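Local atomic coordinates of uncharacterized protein YLR132C (Kluyveromyces marxianus, PDB entry 6PFQ), a protein that probably acts as an Usb1-type 3' exoribonuclease on U6 snRNA, as a member of the 2H phosphodiesterase superfamily. Residues L14-D19 with F200-L205; K57-S62 with V155-A160. All coordinates share one frame; numbering follows the deposited sequence. Where two conformers were deposited one is given.

Interaction 1 (L14-D19 with F200-L205)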
loop_
_atom_site.group_PDB
_atom_site.type_symbol
_atom_site.label_atom_id
_atom_site.label_comp_id
_atom_site.label_asym_id
_atom_site.label_seq_id
_atom_site.Cartn_x
_atom_site.Cartn_y
_atom_site.Cartn_z
ATOM N N LEU A 14 1.646 -0.127 -8.065
ATOM C CA LEU A 14 3.082 -0.059 -8.346
ATOM C C LEU A 14 3.770 -1.140 -7.532
ATOM O O LEU A 14 3.406 -1.388 -6.379
ATOM C CB LEU A 14 3.699 1.299 -7.938
ATOM C CG LEU A 14 3.179 2.602 -8.512
ATOM C CD1 LEU A 14 4.009 3.747 -8.055
ATOM C CD2 LEU A 14 3.249 2.518 -10.041
ATOM N N GLU A 15 4.772 -1.774 -8.112
ATOM C CA GLU A 15 5.535 -2.815 -7.426
ATOM C C GLU A 15 6.926 -2.283 -7.103
ATOM O O GLU A 15 7.579 -1.692 -7.975
ATOM C CB GLU A 15 5.615 -4.061 -8.314
ATOM C CG GLU A 15 6.462 -5.146 -7.787
ATOM C CD GLU A 15 6.533 -6.298 -8.781
ATOM O OE1 GLU A 15 5.602 -7.128 -8.778
ATOM O OE2 GLU A 15 7.495 -6.322 -9.569
ATOM N N LEU A 16 7.363 -2.471 -5.851
ATOM C CA LEU A 16 8.619 -1.925 -5.319
ATOM C C LEU A 16 9.511 -3.082 -4.877
ATOM O O LEU A 16 9.279 -3.694 -3.827
ATOM C CB LEU A 16 8.373 -0.979 -4.130
ATOM C CG LEU A 16 7.250 0.042 -4.301
ATOM C CD1 LEU A 16 7.112 0.819 -2.988
ATOM C CD2 LEU A 16 7.596 1.003 -5.465
ATOM N N ARG A 17 10.523 -3.400 -5.673
ATOM C CA ARG A 17 11.457 -4.453 -5.304
ATOM C C ARG A 17 12.599 -3.830 -4.519
ATOM O O ARG A 17 13.226 -2.880 -4.993
ATOM C CB ARG A 17 11.947 -5.194 -6.547
ATOM C CG ARG A 17 10.795 -5.913 -7.300
ATOM C CD ARG A 17 11.252 -6.496 -8.651
ATOM N NE ARG A 17 12.526 -7.183 -8.476
ATOM C CZ ARG A 17 12.624 -8.481 -8.186
ATOM N NH1 ARG A 17 11.526 -9.219 -8.051
ATOM N NH2 ARG A 17 13.810 -9.032 -8.017
ATOM N N LEU A 18 12.818 -4.319 -3.298
ATOM C CA LEU A 18 13.846 -3.776 -2.412
ATOM C C LEU A 18 15.200 -4.389 -2.714
ATOM O O LEU A 18 15.313 -5.592 -2.971
ATOM C CB LEU A 18 13.508 -4.044 -0.936
ATOM C CG LEU A 18 12.512 -3.114 -0.232
ATOM C CD1 LEU A 18 11.156 -3.114 -0.919
ATOM C CD2 LEU A 18 12.413 -3.514 1.220
ATOM N N ASP A 19 16.225 -3.563 -2.677
ATOM C CA ASP A 19 17.565 -4.097 -2.793
ATOM C C ASP A 19 18.033 -4.557 -1.427
ATOM O O ASP A 19 17.341 -4.411 -0.419
ATOM C CB ASP A 19 18.525 -3.068 -3.396
ATOM C CG ASP A 19 18.740 -1.854 -2.510
ATOM O OD1 ASP A 19 18.531 -1.885 -1.288
ATOM O OD2 ASP A 19 19.167 -0.831 -3.049
ATOM N N PHE A 200 12.325 4.698 -4.762
ATOM C CA PHE A 200 12.208 3.846 -5.935
ATOM C C PHE A 200 11.856 4.699 -7.154
ATOM O O PHE A 200 11.282 5.785 -7.040
ATOM C CB PHE A 200 11.132 2.758 -5.738
ATOM C CG PHE A 200 11.287 1.967 -4.474
ATOM C CD1 PHE A 200 10.719 2.410 -3.291
ATOM C CD2 PHE A 200 11.986 0.772 -4.470
ATOM C CE1 PHE A 200 10.865 1.692 -2.114
ATOM C CE2 PHE A 200 12.141 0.050 -3.288
ATOM C CZ PHE A 200 11.580 0.515 -2.115
ATOM N N ARG A 201 12.166 4.178 -8.338
ATOM C CA ARG A 201 11.643 4.748 -9.577
ATOM C C ARG A 201 10.959 3.633 -10.344
ATOM O O ARG A 201 11.584 2.603 -10.617
ATOM C CB ARG A 201 12.743 5.373 -10.434
ATOM C CG ARG A 201 12.208 6.082 -11.688
ATOM C CD ARG A 201 13.239 7.044 -12.315
ATOM N NE ARG A 201 13.437 8.251 -11.520
ATOM C CZ ARG A 201 12.599 9.290 -11.488
ATOM N NH1 ARG A 201 11.470 9.296 -12.203
ATOM N NH2 ARG A 201 12.885 10.328 -10.723
ATOM N N CYS A 202 9.672 3.807 -10.649
ATOM C CA CYS A 202 8.900 2.752 -11.307
ATOM C C CYS A 202 8.757 3.106 -12.778
ATOM O O CYS A 202 8.376 4.228 -13.093
ATOM C CB CYS A 202 7.513 2.599 -10.666
ATOM S SG CYS A 202 7.677 2.161 -8.927
ATOM N N HIS A 203 9.063 2.156 -13.676
ATOM C CA HIS A 203 8.914 2.400 -15.112
ATOM C C HIS A 203 7.668 1.727 -15.704
ATOM O O HIS A 203 7.471 1.756 -16.925
ATOM C CB HIS A 203 10.177 1.951 -15.858
ATOM C CG HIS A 203 11.396 2.756 -15.504
ATOM N ND1 HIS A 203 12.185 2.471 -14.409
ATOM C CD2 HIS A 203 11.950 3.842 -16.092
ATOM C CE1 HIS A 203 13.176 3.344 -14.340
ATOM N NE2 HIS A 203 13.053 4.192 -15.347
ATOM N N GLU A 204 6.809 1.171 -14.859
ATOM C CA GLU A 204 5.601 0.485 -15.277
ATOM C C GLU A 204 4.671 0.431 -14.075
ATOM O O GLU A 204 5.113 0.544 -12.937
ATOM C CB GLU A 204 5.916 -0.928 -15.749
ATOM C CG GLU A 204 6.547 -1.755 -14.626
ATOM C CD GLU A 204 7.286 -2.970 -15.139
ATOM O OE1 GLU A 204 7.612 -2.985 -16.343
ATOM O OE2 GLU A 204 7.512 -3.911 -14.350
ATOM N N LEU A 205 3.383 0.293 -14.351
ATOM C CA LEU A 205 2.363 -0.101 -13.390
ATOM C C LEU A 205 2.070 -1.586 -13.575
ATOM O O LEU A 205 2.440 -2.197 -14.583
ATOM C CB LEU A 205 1.049 0.672 -13.590
ATOM C CG LEU A 205 0.944 2.189 -13.779
ATOM C CD1 LEU A 205 -0.404 2.680 -13.299
ATOM C CD2 LEU A 205 2.055 2.929 -13.105
HETATM O O HOH W 1 5.300 -1.356 -10.817
#
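In both L16 and F200 the CG atom lies anti to the carbonyl carbon and beside the backbone N: in F200 this first torsion (chi1 -52°) turns the ring so that one face lies under L16 CB, and in L16 (chi1 -45°) it sends CD1 and CD2 to the same side of the ring, beside its CD1 rim. L16 CB stands 3.9 Å from the centroid of the F200 ring and 5° off its normal, a well-centred CH-pi contact, the two side chains crossing at about a right angle. The ring meets its other neighbours differently: R17 O approaches F200 CE2 at the edge, near the ring plane, at 3.6 Å, and L18 CD1 comes obliquely to F200 CZ, 3.8 Å away. With an alanine in place of F200, the L16 stem would probably lose its aromatic partner and L18 CD1 would border a gap. Farther along, the apolar seam continues through C202 SG, 3.7 Å from L16 CD2, and ends where L14 CD2 presses tightly on L205 CD2 at 3.3 Å. The backbones join only through water 1, which accepts from E15 N (2.8 Å) and donates to E204 O (2.9 Å). A glycerol hydrogen-bonds to E15 O and R17 N. The contact straddles two sheets: F200 and C202 pair with V96 and V94 of strand 94-99, whereas strand 204-209 joins strand 9-16, itself bonded to strand 59-68. Just beyond, the D19 side chain caps the start of helix 20-39.

Interaction 2 (K57-S62 with V155-A160)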
loop_
_atom_site.group_PDB
_atom_site.type_symbol
_atom_site.label_atom_id
_atom_site.label_comp_id
_atom_site.label_asym_id
_atom_site.label_seq_id
_atom_site.Cartn_x
_atom_site.Cartn_y
_atom_site.Cartn_z
ATOM N N LYS A 57 9.844 -10.387 -0.902
ATOM C CA LYS A 57 8.531 -10.024 -1.404
ATOM C C LYS A 57 8.620 -8.563 -1.796
ATOM O O LYS A 57 9.183 -7.766 -1.038
ATOM C CB LYS A 57 7.427 -10.251 -0.343
ATOM C CG LYS A 57 7.395 -11.714 0.090
ATOM C CD LYS A 57 6.470 -12.006 1.253
ATOM C CE LYS A 57 5.059 -11.621 0.974
ATOM N NZ LYS A 57 4.248 -12.034 2.137
ATOM N N PRO A 58 8.118 -8.163 -2.956
ATOM C CA PRO A 58 8.061 -6.729 -3.248
ATOM C C PRO A 58 7.043 -6.053 -2.347
ATOM O O PRO A 58 6.051 -6.656 -1.936
ATOM C CB PRO A 58 7.605 -6.662 -4.708
ATOM C CG PRO A 58 6.871 -7.995 -4.943
ATOM C CD PRO A 58 7.602 -8.992 -4.065
ATOM N N LEU A 59 7.260 -4.758 -2.115
ATOM C CA LEU A 59 6.234 -3.895 -1.542
ATOM C C LEU A 59 5.396 -3.270 -2.673
ATOM O O LEU A 59 5.653 -3.483 -3.870
ATOM C CB LEU A 59 6.896 -2.829 -0.670
ATOM C CG LEU A 59 7.741 -3.405 0.473
ATOM C CD1 LEU A 59 8.279 -2.282 1.398
ATOM C CD2 LEU A 59 6.988 -4.446 1.322
ATOM N N HIS A 60 4.389 -2.482 -2.295
ATOM C CA HIS A 60 3.412 -2.000 -3.257
ATOM C C HIS A 60 2.988 -0.575 -2.925
ATOM O O HIS A 60 3.143 -0.108 -1.793
ATOM C CB HIS A 60 2.199 -2.953 -3.292
ATOM C CG HIS A 60 2.576 -4.378 -3.538
ATOM N ND1 HIS A 60 2.876 -5.259 -2.516
ATOM C CD2 HIS A 60 2.738 -5.069 -4.693
ATOM C CE1 HIS A 60 3.192 -6.429 -3.030
ATOM N NE2 HIS A 60 3.115 -6.344 -4.350
ATOM N N VAL A 61 2.499 0.132 -3.946
ATOM C CA VAL A 61 1.626 1.298 -3.756
ATOM C C VAL A 61 0.308 0.983 -4.455
ATOM O O VAL A 61 0.291 0.806 -5.677
ATOM C CB VAL A 61 2.219 2.590 -4.324
ATOM C CG1 VAL A 61 1.231 3.770 -4.107
ATOM C CG2 VAL A 61 3.610 2.894 -3.758
ATOM N N SER A 62 -0.783 0.906 -3.696
ATOM C CA SER A 62 -2.107 0.764 -4.308
ATOM C C SER A 62 -2.487 2.042 -5.045
ATOM O O SER A 62 -2.342 3.146 -4.506
ATOM C CB SER A 62 -3.164 0.469 -3.241
ATOM O OG SER A 62 -2.845 -0.742 -2.601
ATOM N N VAL A 155 2.959 3.460 1.282
ATOM C CA VAL A 155 3.565 2.126 1.221
ATOM C C VAL A 155 3.395 1.475 2.579
ATOM O O VAL A 155 3.796 2.063 3.586
ATOM C CB VAL A 155 5.062 2.193 0.884
ATOM C CG1 VAL A 155 5.706 0.755 1.004
ATOM C CG2 VAL A 155 5.260 2.864 -0.494
ATOM N N SER A 156 2.846 0.244 2.608
ATOM C CA SER A 156 2.784 -0.517 3.844
ATOM C C SER A 156 4.041 -1.365 4.014
ATOM O O SER A 156 4.538 -1.985 3.056
ATOM C CB SER A 156 1.551 -1.421 3.878
ATOM O OG SER A 156 0.391 -0.611 4.026
ATOM N N PHE A 157 4.553 -1.392 5.246
ATOM C CA PHE A 157 5.791 -2.112 5.546
ATOM C C PHE A 157 5.589 -3.325 6.446
ATOM O O PHE A 157 6.426 -4.234 6.445
ATOM C CB PHE A 157 6.811 -1.166 6.201
ATOM C CG PHE A 157 7.282 -0.083 5.263
ATOM C CD1 PHE A 157 8.281 -0.344 4.343
ATOM C CD2 PHE A 157 6.686 1.177 5.281
ATOM C CE1 PHE A 157 8.725 0.643 3.458
ATOM C CE2 PHE A 157 7.112 2.157 4.393
ATOM C CZ PHE A 157 8.113 1.887 3.463
ATOM N N GLY A 158 4.534 -3.326 7.249
ATOM C CA GLY A 158 4.297 -4.431 8.158
ATOM C C GLY A 158 2.814 -4.595 8.349
ATOM O O GLY A 158 2.040 -3.698 8.016
ATOM N N VAL A 159 2.411 -5.747 8.889
ATOM C CA VAL A 159 0.977 -5.976 9.071
ATOM C C VAL A 159 0.776 -6.735 10.369
ATOM O O VAL A 159 1.463 -7.729 10.621
ATOM C CB VAL A 159 0.368 -6.712 7.858
ATOM C CG1 VAL A 159 1.015 -8.078 7.648
ATOM C CG2 VAL A 159 -1.184 -6.810 8.023
ATOM N N ALA A 160 -0.137 -6.252 11.197
ATOM C CA ALA A 160 -0.472 -6.884 12.475
ATOM C C ALA A 160 -1.931 -7.335 12.459
ATOM O O ALA A 160 -2.762 -6.770 11.733
ATOM C CB ALA A 160 -0.266 -5.920 13.639
HETATM O O HOH W 2 3.550 -2.863 0.570
HETATM O O HOH W 3 1.399 -0.934 0.416
#
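L59 CD1 meets both F157 and V155, lying 3.5 Å from F157 CD1 and 4.0 Å from V155 CG1. It reaches the F157 ring obliquely, while V155 CG1 covers one face of that ring near its rim. With its CG1 anti to the backbone N (chi1 173°), V155 sends one methyl toward L59 and the other, CG2, to V61 CG2 at 3.7 Å, thus bridging two residues of the facing strand. Beside this apolar patch, H60 and S156 are coupled by two waters. Water 2 accepts from H60 N (3.0 Å) and donates to S156 O (2.8 Å); water 3 donates to H60 O (2.9 Å) and accepts from S156 N (2.9 Å). The waters thus take the place of the two direct bonds of an antiparallel hydrogen-bonded pair, across strand segments whose axes come no closer than 6.0 Å. Outside, V155 bonds to V117, and F157 with G158 forms a classic beta bulge against strand 112-119. H60, S62, N152, H154 and S156 are UMP-binding residues of this protein, although no UMP is bound in this model, and this pairing of two His-X-Ser motifs on facing strands is the signature of the 2H phosphodiesterase fold.

Strand 9-16 connects the two contacts, whose centres are about 12 Å apart. L16 N lies 2.8 Å from L59 O and L14 N 2.9 Å from V61 O, probable hydrogen bonds that continue the sheet from interaction 1 to the strand carrying H60 and S62. E15 CG packs on P58 CB at 3.6 Å, and the nearest side-chain atoms of E15 and the UMP-binding H60 are about 5 Å apart. Interaction 2 lies at the site itself, with H60, S62 and S156 in its segments; interaction 1 adjoins it through E15 and strand 9-16, where the chain crosses from the sheet holding strand 200-202 to the one holding strand 204-209.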